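Local atomic coordinates of uncharacterized protein (Deinococcus radiodurans, PDB entry 3GG7), a protein that is of unknown function but binds manganese and, as a TatD-type member of the metallo-dependent hydrolases, probably hydrolyses ester bonds. Residues I4-Y13 / L192-L200; G118-E129 / R141-G152. All blocks are in the same frame, centred on the assembly; numbering follows the deposited sequence.

Interaction 1: residues I4-Y13 / L192-L200; sequences IDFHVHLDLY and LTETDGPFL. With MN (manganese (II) ion), chain B.
His7, His9 and Asp196 converge on a manganese ion where the first strand of the TIM barrel meets the loop after strand 191-193. His7 and His9, the His-X-His pair of metallo-dependent hydrolases, each bind the manganese through NE2, and Asp196 OD1 lies 2.2 Å from it; a water and Glu86 complete the site. Asp196 OD1 lies in the plane of both imidazoles, at their edges, while its carboxylate is turned 63° from the His7 ring. That water also donates to Asp196 OD2. Phe199 covers one face of His9 in a T-shaped stack, its edge over the ring centre, centroids 4.7 Å apart and planes at 85°. Pro198, behind a cis peptide bond, lays CB over the face of Tyr13 in a CH-pi contact, while Tyr13 OH hydrogen-bonds Ala207 O.

Farther from the metal, on the side of the strands facing helix 212-223, Asp5 crosses Thr195 at about a right angle. With CG anti to the backbone N (chi1 -180°), its carboxylate reaches Thr195 twice: OD2 takes the hydroxyl OG1 on the syn side at 2.6 Å, and OD1 takes Thr195 N from above the plane. His7 N reaches OD1 from the opposite face, closing an Asx turn, so three bonds fix the carboxylate's rotation. Thr195 OG1 in turn accepts from Gly197 N at 3.0 Å, an ST turn.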
loop_
_atom_site.group_PDB
_atom_site.type_symbol
_atom_site.label_atom_id
_atom_site.label_comp_id
_atom_site.label_asym_id
_atom_site.label_seq_id
_atom_site.Cartn_x
_atom_site.Cartn_y
_atom_site.Cartn_z
ATOM N N ILE A 4 6.318 -1.416 11.583
ATOM C CA ILE A 4 5.748 -1.948 10.342
ATOM C C ILE A 4 5.684 -0.869 9.272
ATOM O O ILE A 4 5.159 0.220 9.520
ATOM C CB ILE A 4 4.321 -2.447 10.536
ATOM C CG1 ILE A 4 4.223 -3.442 11.690
ATOM C CG2 ILE A 4 3.806 -3.071 9.227
ATOM C CD1 ILE A 4 4.996 -4.635 11.518
ATOM N N ASP A 5 6.208 -1.156 8.074
ATOM C CA ASP A 5 6.097 -0.249 6.928
ATOM C C ASP A 5 5.313 -1.028 5.871
ATOM O O ASP A 5 5.893 -1.843 5.137
ATOM C CB ASP A 5 7.462 0.160 6.355
ATOM C CG ASP A 5 7.337 1.102 5.168
ATOM O OD1 ASP A 5 6.212 1.299 4.617
ATOM O OD2 ASP A 5 8.362 1.681 4.763
ATOM N N PHE A 6 4.011 -0.787 5.792
ATOM C CA PHE A 6 3.154 -1.636 4.996
ATOM C C PHE A 6 2.927 -1.129 3.568
ATOM O O PHE A 6 1.949 -1.500 2.937
ATOM C CB PHE A 6 1.823 -1.908 5.716
ATOM C CG PHE A 6 1.354 -3.323 5.577
ATOM C CD1 PHE A 6 2.039 -4.327 6.237
ATOM C CD2 PHE A 6 0.300 -3.676 4.750
ATOM C CE1 PHE A 6 1.641 -5.631 6.110
ATOM C CE2 PHE A 6 -0.082 -5.005 4.621
ATOM C CZ PHE A 6 0.565 -5.959 5.317
ATOM N N HIS A 7 3.871 -0.376 3.027
ATOM C CA HIS A 7 3.902 -0.054 1.611
ATOM C C HIS A 7 5.207 0.647 1.315
ATOM O O HIS A 7 5.348 1.850 1.578
ATOM C CB HIS A 7 2.723 0.840 1.235
ATOM C CG HIS A 7 2.685 1.237 -0.207
ATOM N ND1 HIS A 7 1.788 0.699 -1.096
ATOM C CD2 HIS A 7 3.446 2.115 -0.924
ATOM C CE1 HIS A 7 1.983 1.232 -2.292
ATOM N NE2 HIS A 7 2.963 2.105 -2.212
ATOM N N VAL A 8 6.155 -0.098 0.745
ATOM C CA VAL A 8 7.454 0.442 0.395
ATOM C C VAL A 8 8.027 -0.248 -0.846
ATOM O O VAL A 8 7.826 -1.441 -1.048
ATOM C CB VAL A 8 8.409 0.402 1.600
ATOM C CG1 VAL A 8 8.666 -1.058 2.100
ATOM C CG2 VAL A 8 9.726 1.108 1.300
ATOM N N HIS A 9 8.715 0.527 -1.682
ATOM C CA HIS A 9 9.279 0.026 -2.925
ATOM C C HIS A 9 10.730 -0.344 -2.713
ATOM O O HIS A 9 11.628 0.383 -3.156
ATOM C CB HIS A 9 9.127 1.059 -4.041
ATOM C CG HIS A 9 7.702 1.440 -4.310
ATOM N ND1 HIS A 9 6.975 0.900 -5.349
ATOM C CD2 HIS A 9 6.873 2.309 -3.685
ATOM C CE1 HIS A 9 5.755 1.405 -5.339
ATOM N NE2 HIS A 9 5.668 2.276 -4.352
ATOM N N LEU A 10 10.976 -1.471 -2.054
ATOM C CA LEU A 10 12.373 -1.907 -1.846
ATOM C C LEU A 10 13.133 -2.003 -3.152
ATOM O O LEU A 10 14.319 -1.657 -3.194
ATOM C CB LEU A 10 12.456 -3.263 -1.166
ATOM C CG LEU A 10 11.887 -3.416 0.204
ATOM C CD1 LEU A 10 12.261 -4.836 0.648
ATOM C CD2 LEU A 10 12.468 -2.376 1.172
ATOM N N ASP A 11 12.450 -2.391 -4.227
ATOM C CA ASP A 11 13.110 -2.656 -5.505
ATOM C C ASP A 11 13.460 -1.377 -6.291
ATOM O O ASP A 11 14.044 -1.458 -7.378
ATOM C CB ASP A 11 12.323 -3.688 -6.340
ATOM C CG ASP A 11 10.969 -3.188 -6.798
ATOM O OD1 ASP A 11 10.660 -1.977 -6.634
ATOM O OD2 ASP A 11 10.206 -4.055 -7.325
ATOM N N LEU A 12 13.132 -0.207 -5.751
ATOM C CA LEU A 12 13.416 1.052 -6.416
ATOM C C LEU A 12 14.562 1.818 -5.747
ATOM O O LEU A 12 14.902 2.909 -6.206
ATOM C CB LEU A 12 12.160 1.919 -6.482
ATOM C CG LEU A 12 11.002 1.373 -7.321
ATOM C CD1 LEU A 12 9.825 2.362 -7.364
ATOM C CD2 LEU A 12 11.467 0.998 -8.752
ATOM N N TYR A 13 15.145 1.251 -4.691
ATOM C CA TYR A 13 16.335 1.844 -4.052
ATOM C C TYR A 13 17.579 1.529 -4.880
ATOM O O TYR A 13 17.626 0.530 -5.585
ATOM C CB TYR A 13 16.508 1.325 -2.633
ATOM C CG TYR A 13 15.520 1.876 -1.654
ATOM C CD1 TYR A 13 15.709 3.116 -1.060
ATOM C CD2 TYR A 13 14.371 1.174 -1.339
ATOM C CE1 TYR A 13 14.790 3.637 -0.153
ATOM C CE2 TYR A 13 13.439 1.687 -0.423
ATOM C CZ TYR A 13 13.648 2.897 0.180
ATOM O OH TYR A 13 12.661 3.343 1.059
ATOM N N LEU A 192 -2.828 1.256 9.460
ATOM C CA LEU A 192 -1.478 0.704 9.330
ATOM C C LEU A 192 -0.561 1.871 9.031
ATOM O O LEU A 192 -1.000 2.939 8.599
ATOM C CB LEU A 192 -1.439 -0.309 8.162
ATOM C CG LEU A 192 -2.459 -1.437 8.250
ATOM C CD1 LEU A 192 -2.472 -2.230 6.971
ATOM C CD2 LEU A 192 -2.212 -2.334 9.483
ATOM N N THR A 193 0.736 1.656 9.221
ATOM C CA THR A 193 1.751 2.665 8.962
ATOM C C THR A 193 2.538 2.289 7.694
ATOM O O THR A 193 2.723 1.122 7.432
ATOM C CB THR A 193 2.706 2.797 10.165
ATOM O OG1 THR A 193 3.127 1.507 10.606
ATOM C CG2 THR A 193 2.018 3.510 11.352
ATOM N N GLU A 194 3.017 3.286 6.957
ATOM C CA GLU A 194 3.833 3.076 5.737
ATOM C C GLU A 194 4.825 4.214 5.567
ATOM O O GLU A 194 4.700 5.240 6.246
ATOM C CB GLU A 194 2.939 3.021 4.487
ATOM C CG GLU A 194 2.244 4.357 4.133
ATOM C CD GLU A 194 1.611 4.365 2.727
ATOM O OE1 GLU A 194 0.836 3.443 2.409
ATOM O OE2 GLU A 194 1.934 5.281 1.940
ATOM N N THR A 195 5.789 4.074 4.657
ATOM C CA THR A 195 6.583 5.197 4.170
ATOM C C THR A 195 6.376 5.543 2.690
ATOM O O THR A 195 6.520 6.684 2.300
ATOM C CB THR A 195 8.092 5.012 4.344
ATOM O OG1 THR A 195 8.555 3.909 3.535
ATOM C CG2 THR A 195 8.469 4.813 5.814
ATOM N N ASP A 196 6.122 4.542 1.846
ATOM C CA ASP A 196 6.181 4.727 0.408
ATOM C C ASP A 196 7.567 5.197 -0.073
ATOM O O ASP A 196 7.674 5.895 -1.101
ATOM C CB ASP A 196 5.096 5.682 -0.106
ATOM C CG ASP A 196 4.782 5.470 -1.586
ATOM O OD1 ASP A 196 4.991 4.342 -2.094
ATOM O OD2 ASP A 196 4.307 6.431 -2.240
ATOM N N GLY A 197 8.628 4.820 0.638
ATOM C CA GLY A 197 9.973 5.068 0.138
ATOM C C GLY A 197 10.181 4.281 -1.140
ATOM O O GLY A 197 9.551 3.239 -1.343
ATOM N N PRO A 198 11.050 4.757 -2.041
ATOM C CA PRO A 198 11.786 6.040 -1.996
ATOM C C PRO A 198 11.014 7.202 -2.648
ATOM O O PRO A 198 11.576 8.294 -2.824
ATOM C CB PRO A 198 13.050 5.713 -2.802
ATOM C CG PRO A 198 12.575 4.785 -3.849
ATOM C CD PRO A 198 11.434 3.965 -3.227
ATOM N N PHE A 199 9.755 6.979 -3.024
ATOM C CA PHE A 199 8.925 8.018 -3.648
ATOM C C PHE A 199 8.693 9.204 -2.732
ATOM O O PHE A 199 8.832 10.374 -3.141
ATOM C CB PHE A 199 7.567 7.451 -4.040
ATOM C CG PHE A 199 7.580 6.642 -5.291
ATOM C CD1 PHE A 199 8.014 7.201 -6.482
ATOM C CD2 PHE A 199 7.089 5.350 -5.308
ATOM C CE1 PHE A 199 8.005 6.461 -7.658
ATOM C CE2 PHE A 199 7.077 4.603 -6.486
ATOM C CZ PHE A 199 7.527 5.155 -7.654
ATOM N N LEU A 200 8.317 8.913 -1.491
ATOM C CA LEU A 200 8.164 9.934 -0.479
ATOM C C LEU A 200 9.536 10.481 -0.127
ATOM O O LEU A 200 10.464 9.729 0.166
ATOM C CB LEU A 200 7.509 9.371 0.790
ATOM C CG LEU A 200 7.553 10.406 1.941
ATOM C CD1 LEU A 200 6.545 11.526 1.680
ATOM C CD2 LEU A 200 7.357 9.796 3.312
HETATM MN MN MN B . 3.918 3.246 -3.712
HETATM O O HOH W 1 4.671 0.484 12.938
HETATM O O HOH W 2 3.207 5.086 -4.219
#

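Interaction 2: residues G118-E129 / R141-G152; sequences GRILSIHSRRAE and RSGTPILHWYSG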
loop_
_atom_site.group_PDB
_atom_site.type_symbol
_atom_site.label_atom_id
_atom_site.label_comp_id
_atom_site.label_asym_id
_atom_site.label_seq_id
_atom_site.Cartn_x
_atom_site.Cartn_y
_atom_site.Cartn_z
ATOM N N GLY A 118 -9.428 -14.123 -3.189
ATOM C CA GLY A 118 -9.265 -12.848 -2.493
ATOM C C GLY A 118 -7.824 -12.618 -2.071
ATOM O O GLY A 118 -7.088 -13.558 -1.791
ATOM N N ARG A 119 -7.427 -11.351 -2.048
ATOM C CA ARG A 119 -6.078 -10.950 -1.621
ATOM C C ARG A 119 -6.142 -9.691 -0.763
ATOM O O ARG A 119 -7.153 -8.961 -0.764
ATOM C CB ARG A 119 -5.189 -10.666 -2.858
ATOM C CG ARG A 119 -4.897 -11.874 -3.743
ATOM C CD ARG A 119 -4.013 -12.859 -3.006
ATOM N NE ARG A 119 -3.561 -13.989 -3.801
ATOM C CZ ARG A 119 -4.239 -15.122 -3.969
ATOM N NH1 ARG A 119 -5.478 -15.256 -3.497
ATOM N NH2 ARG A 119 -3.715 -16.109 -4.680
ATOM N N ILE A 120 -5.059 -9.428 -0.049
ATOM C CA ILE A 120 -4.850 -8.182 0.669
ATOM C C ILE A 120 -4.254 -7.217 -0.358
ATOM O O ILE A 120 -3.219 -7.514 -0.959
ATOM C CB ILE A 120 -3.910 -8.385 1.860
ATOM C CG1 ILE A 120 -4.577 -9.268 2.928
ATOM C CG2 ILE A 120 -3.473 -7.040 2.427
ATOM C CD1 ILE A 120 -3.576 -9.827 3.950
ATOM N N LEU A 121 -4.920 -6.089 -0.587
ATOM C CA LEU A 121 -4.585 -5.168 -1.681
ATOM C C LEU A 121 -4.029 -3.873 -1.095
ATOM O O LEU A 121 -4.637 -3.285 -0.183
ATOM C CB LEU A 121 -5.842 -4.823 -2.483
ATOM C CG LEU A 121 -6.815 -5.973 -2.726
ATOM C CD1 LEU A 121 -8.094 -5.410 -3.304
ATOM C CD2 LEU A 121 -6.208 -7.000 -3.624
ATOM N N SER A 122 -2.904 -3.396 -1.632
ATOM C CA SER A 122 -2.363 -2.077 -1.289
ATOM C C SER A 122 -2.573 -1.179 -2.503
ATOM O O SER A 122 -1.941 -1.356 -3.569
ATOM C CB SER A 122 -0.898 -2.166 -0.887
ATOM O OG SER A 122 -0.443 -0.911 -0.466
ATOM N N ILE A 123 -3.488 -0.224 -2.363
ATOM C CA ILE A 123 -4.108 0.449 -3.490
ATOM C C ILE A 123 -3.771 1.951 -3.561
ATOM O O ILE A 123 -3.874 2.666 -2.566
ATOM C CB ILE A 123 -5.648 0.261 -3.418
ATOM C CG1 ILE A 123 -6.001 -1.209 -3.516
ATOM C CG2 ILE A 123 -6.377 1.068 -4.526
ATOM C CD1 ILE A 123 -7.467 -1.496 -3.129
ATOM N N HIS A 124 -3.380 2.372 -4.767
ATOM C CA HIS A 124 -3.173 3.764 -5.183
ATOM C C HIS A 124 -4.505 4.363 -5.593
ATOM O O HIS A 124 -5.251 3.738 -6.356
ATOM C CB HIS A 124 -2.231 3.735 -6.400
ATOM C CG HIS A 124 -1.710 5.062 -6.836
ATOM N ND1 HIS A 124 -0.423 5.479 -6.574
ATOM C CD2 HIS A 124 -2.267 6.031 -7.598
ATOM C CE1 HIS A 124 -0.224 6.678 -7.095
ATOM N NE2 HIS A 124 -1.322 7.027 -7.747
ATOM N N SER A 125 -4.815 5.565 -5.103
ATOM C CA SER A 125 -6.075 6.210 -5.453
ATOM C C SER A 125 -5.959 7.692 -5.727
ATOM O O SER A 125 -6.985 8.363 -5.796
ATOM C CB SER A 125 -7.128 6.005 -4.340
ATOM O OG SER A 125 -6.770 6.630 -3.121
ATOM N N ARG A 126 -4.741 8.217 -5.846
ATOM C CA ARG A 126 -4.543 9.659 -5.998
ATOM C C ARG A 126 -5.404 10.264 -7.107
ATOM O O ARG A 126 -5.338 9.869 -8.281
ATOM C CB ARG A 126 -3.092 9.975 -6.288
ATOM C CG ARG A 126 -2.827 11.457 -6.323
ATOM C CD ARG A 126 -1.483 11.750 -6.945
ATOM N NE ARG A 126 -1.086 13.128 -6.698
ATOM C CZ ARG A 126 -0.059 13.734 -7.287
ATOM N NH1 ARG A 126 0.695 13.090 -8.174
ATOM N NH2 ARG A 126 0.213 14.998 -6.984
ATOM N N ARG A 127 -6.229 11.234 -6.705
ATOM C CA ARG A 127 -7.111 11.948 -7.637
ATOM C C ARG A 127 -8.151 11.076 -8.350
ATOM O O ARG A 127 -8.715 11.478 -9.362
ATOM C CB ARG A 127 -6.277 12.797 -8.621
ATOM C CG ARG A 127 -5.414 13.834 -7.941
ATOM C CD ARG A 127 -4.365 14.337 -8.882
ATOM N NE ARG A 127 -3.684 15.531 -8.392
ATOM C CZ ARG A 127 -2.599 16.051 -8.947
ATOM N NH1 ARG A 127 -2.051 15.475 -10.008
ATOM N NH2 ARG A 127 -2.048 17.153 -8.431
ATOM N N ALA A 128 -8.418 9.896 -7.801
ATOM C CA ALA A 128 -9.317 8.915 -8.373
ATOM C C ALA A 128 -10.017 8.108 -7.284
ATOM O O ALA A 128 -10.394 6.972 -7.484
ATOM C CB ALA A 128 -8.541 7.997 -9.314
ATOM N N GLU A 129 -10.221 8.740 -6.129
ATOM C CA GLU A 129 -10.713 8.043 -4.969
ATOM C C GLU A 129 -12.122 7.493 -5.216
ATOM O O GLU A 129 -12.389 6.310 -4.929
ATOM C CB GLU A 129 -10.634 8.953 -3.732
ATOM C CG GLU A 129 -9.211 9.389 -3.346
ATOM C CD GLU A 129 -8.697 10.638 -4.059
ATOM O OE1 GLU A 129 -9.477 11.194 -4.868
ATOM O OE2 GLU A 129 -7.518 11.048 -3.816
ATOM N N ARG A 141 -15.537 -9.247 -3.552
ATOM C CA ARG A 141 -14.859 -10.506 -3.247
ATOM C C ARG A 141 -13.380 -10.523 -3.671
ATOM O O ARG A 141 -12.721 -11.553 -3.564
ATOM C CB ARG A 141 -15.601 -11.664 -3.905
ATOM C CG ARG A 141 -16.971 -11.903 -3.320
ATOM C CD ARG A 141 -17.598 -13.101 -3.965
ATOM N NE ARG A 141 -18.978 -13.265 -3.526
ATOM C CZ ARG A 141 -20.056 -12.831 -4.184
ATOM N NH1 ARG A 141 -19.948 -12.194 -5.350
ATOM N NH2 ARG A 141 -21.262 -13.046 -3.667
ATOM N N SER A 142 -12.866 -9.374 -4.114
ATOM C CA SER A 142 -11.450 -9.260 -4.492
ATOM C C SER A 142 -10.512 -9.323 -3.284
ATOM O O SER A 142 -9.311 -9.609 -3.425
ATOM C CB SER A 142 -11.196 -7.980 -5.288
ATOM O OG SER A 142 -11.638 -6.848 -4.585
ATOM N N GLY A 143 -11.049 -9.057 -2.103
ATOM C CA GLY A 143 -10.318 -9.211 -0.863
ATOM C C GLY A 143 -10.426 -7.993 0.020
ATOM O O GLY A 143 -11.469 -7.328 0.045
ATOM N N THR A 144 -9.367 -7.714 0.780
ATOM C CA THR A 144 -9.349 -6.629 1.763
ATOM C C THR A 144 -8.567 -5.454 1.207
ATOM O O THR A 144 -7.354 -5.579 0.993
ATOM C CB THR A 144 -8.720 -7.063 3.108
ATOM O OG1 THR A 144 -9.456 -8.181 3.606
ATOM C CG2 THR A 144 -8.736 -5.896 4.148
ATOM N N PRO A 145 -9.235 -4.325 0.935
ATOM C CA PRO A 145 -8.552 -3.202 0.306
ATOM C C PRO A 145 -7.924 -2.268 1.302
ATOM O O PRO A 145 -8.596 -1.766 2.215
ATOM C CB PRO A 145 -9.674 -2.482 -0.452
ATOM C CG PRO A 145 -10.944 -2.824 0.273
ATOM C CD PRO A 145 -10.694 -4.107 1.035
ATOM N N ILE A 146 -6.634 -2.008 1.147
ATOM C CA ILE A 146 -5.972 -0.988 1.925
ATOM C C ILE A 146 -5.728 0.208 1.035
ATOM O O ILE A 146 -5.046 0.096 0.004
ATOM C CB ILE A 146 -4.587 -1.460 2.428
ATOM C CG1 ILE A 146 -4.694 -2.795 3.159
ATOM C CG2 ILE A 146 -3.989 -0.394 3.332
ATOM C CD1 ILE A 146 -3.305 -3.489 3.362
ATOM N N LEU A 147 -6.242 1.361 1.426
ATOM C CA LEU A 147 -5.975 2.556 0.681
ATOM C C LEU A 147 -4.692 3.150 1.196
ATOM O O LEU A 147 -4.594 3.629 2.326
ATOM C CB LEU A 147 -7.158 3.539 0.785
ATOM C CG LEU A 147 -8.448 2.941 0.254
ATOM C CD1 LEU A 147 -9.530 4.019 0.339
ATOM C CD2 LEU A 147 -8.316 2.461 -1.163
ATOM N N HIS A 148 -3.671 3.106 0.346
ATOM C CA HIS A 148 -2.347 3.604 0.700
ATOM C C HIS A 148 -2.271 5.118 0.425
ATOM O O HIS A 148 -2.740 5.597 -0.607
ATOM C CB HIS A 148 -1.288 2.789 -0.059
ATOM C CG HIS A 148 -0.369 3.604 -0.912
ATOM N ND1 HIS A 148 0.665 4.349 -0.390
ATOM C CD2 HIS A 148 -0.307 3.758 -2.257
ATOM C CE1 HIS A 148 1.307 4.950 -1.381
ATOM N NE2 HIS A 148 0.730 4.613 -2.518
ATOM N N TRP A 149 -1.744 5.853 1.401
ATOM C CA TRP A 149 -1.585 7.311 1.329
ATOM C C TRP A 149 -2.847 7.995 0.788
ATOM O O TRP A 149 -2.806 8.725 -0.212
ATOM C CB TRP A 149 -0.361 7.660 0.472
ATOM C CG TRP A 149 0.142 9.091 0.586
ATOM C CD1 TRP A 149 -0.509 10.184 1.123
ATOM C CD2 TRP A 149 1.412 9.576 0.125
ATOM N NE1 TRP A 149 0.278 11.301 1.007
ATOM C CE2 TRP A 149 1.457 10.962 0.399
ATOM C CE3 TRP A 149 2.513 8.969 -0.512
ATOM C CZ2 TRP A 149 2.561 11.751 0.074
ATOM C CZ3 TRP A 149 3.604 9.758 -0.842
ATOM C CH2 TRP A 149 3.621 11.136 -0.542
ATOM N N TYR A 150 -3.963 7.736 1.447
ATOM C CA TYR A 150 -5.231 8.333 1.063
ATOM C C TYR A 150 -5.173 9.867 1.171
ATOM O O TYR A 150 -4.754 10.410 2.190
ATOM C CB TYR A 150 -6.364 7.754 1.912
ATOM C CG TYR A 150 -7.693 8.327 1.541
ATOM C CD1 TYR A 150 -8.425 7.800 0.497
ATOM C CD2 TYR A 150 -8.177 9.486 2.191
ATOM C CE1 TYR A 150 -9.654 8.387 0.104
ATOM C CE2 TYR A 150 -9.373 10.058 1.814
ATOM C CZ TYR A 150 -10.101 9.514 0.778
ATOM O OH TYR A 150 -11.289 10.094 0.399
ATOM N N SER A 151 -5.576 10.556 0.101
ATOM C CA SER A 151 -5.500 12.024 0.048
ATOM C C SER A 151 -6.762 12.643 -0.552
ATOM O O SER A 151 -6.729 13.784 -1.038
ATOM C CB SER A 151 -4.249 12.484 -0.714
ATOM O OG SER A 151 -4.337 12.231 -2.101
ATOM N N GLY A 152 -7.857 11.899 -0.523
ATOM C CA GLY A 152 -9.138 12.369 -1.026
ATOM C C GLY A 152 -9.898 13.121 0.049
ATOM O O GLY A 152 -9.337 13.511 1.079
HETATM O O HOH W 3 -5.201 4.930 -1.758
HETATM O O HOH W 4 -6.069 9.255 -2.519
HETATM O O HOH W 5 -2.844 6.699 -3.259
#
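A beta-alpha-beta unit of the TIM barrel supplies this contact: strands 119-124 and 143-148 run parallel, their axes 4.7 Å apart at closest approach, linked by helix 129-138. Six backbone hydrogen bonds hold the register, from Arg119 N to Ser142 O through His148 N to Ile123 O. On the face carrying Leu121 and Ile123, Ile123 lies alongside Pro145, its CD1 3.6 Å from Pro145 CB, and its CG2 branch meets Leu147 CD2 obliquely. On the other face Ile120 CG2 touches Ile146 CD1 at 3.7 Å, and Ser122 OG, anti to its own N (chi1 -175°), lies beside His148 CB while hydrogen-bonding His7.

At the C-terminal ends, His124 and His148 are predicted ligands of a second divalent cation; no metal is modelled between them, and His124 ND1 stands 4.3 Å from His148 NE2. Glu86 and Glu194 respectively hydrogen-bond their ND1 atoms.

Beyond the strands, Glu129 bends at chi2 (86°) to bring CG 3.6 Å from Tyr150 CE1, with carboxylate and ring planes 71° apart. Its OE2 accepts Arg127 N from above the carboxylate plane and also takes a water that donates to it and to Ser125 OG and accepts from Ser151 N. An alanine here would remove the carboxylate and is likely to leave Arg127 N without this acceptor and the water with Ser125 OG but without its carboxylate partner, while opening a gap beside Tyr150. At the ends of the two strands, a second water donates to Ile123 O and His148 O and accepts from Ser125 OG, 2.7 Å from the water oxygen.

Overall arrangement
Both contacts are largely buried and lie in one TIM barrel, their centres about 15 Å apart, with interaction 2 nested in the chain between the two segments of interaction 1. Interaction 2 joins neighbouring strands of the five-stranded sheet by regular parallel pairing and aliphatic packing; interaction 1 closes the barrel, setting the first strand, 4-8, against the last, 191-193, with side-chain carboxylate and hydroxyl bonds and a metal replacing much of the regular ladder. Exposed residues are few: Leu12 and Phe199 in interaction 1, Arg141 and Ser151 in interaction 2. The two meet at the metal-bearing end, where the rings of His7 and His148 stack.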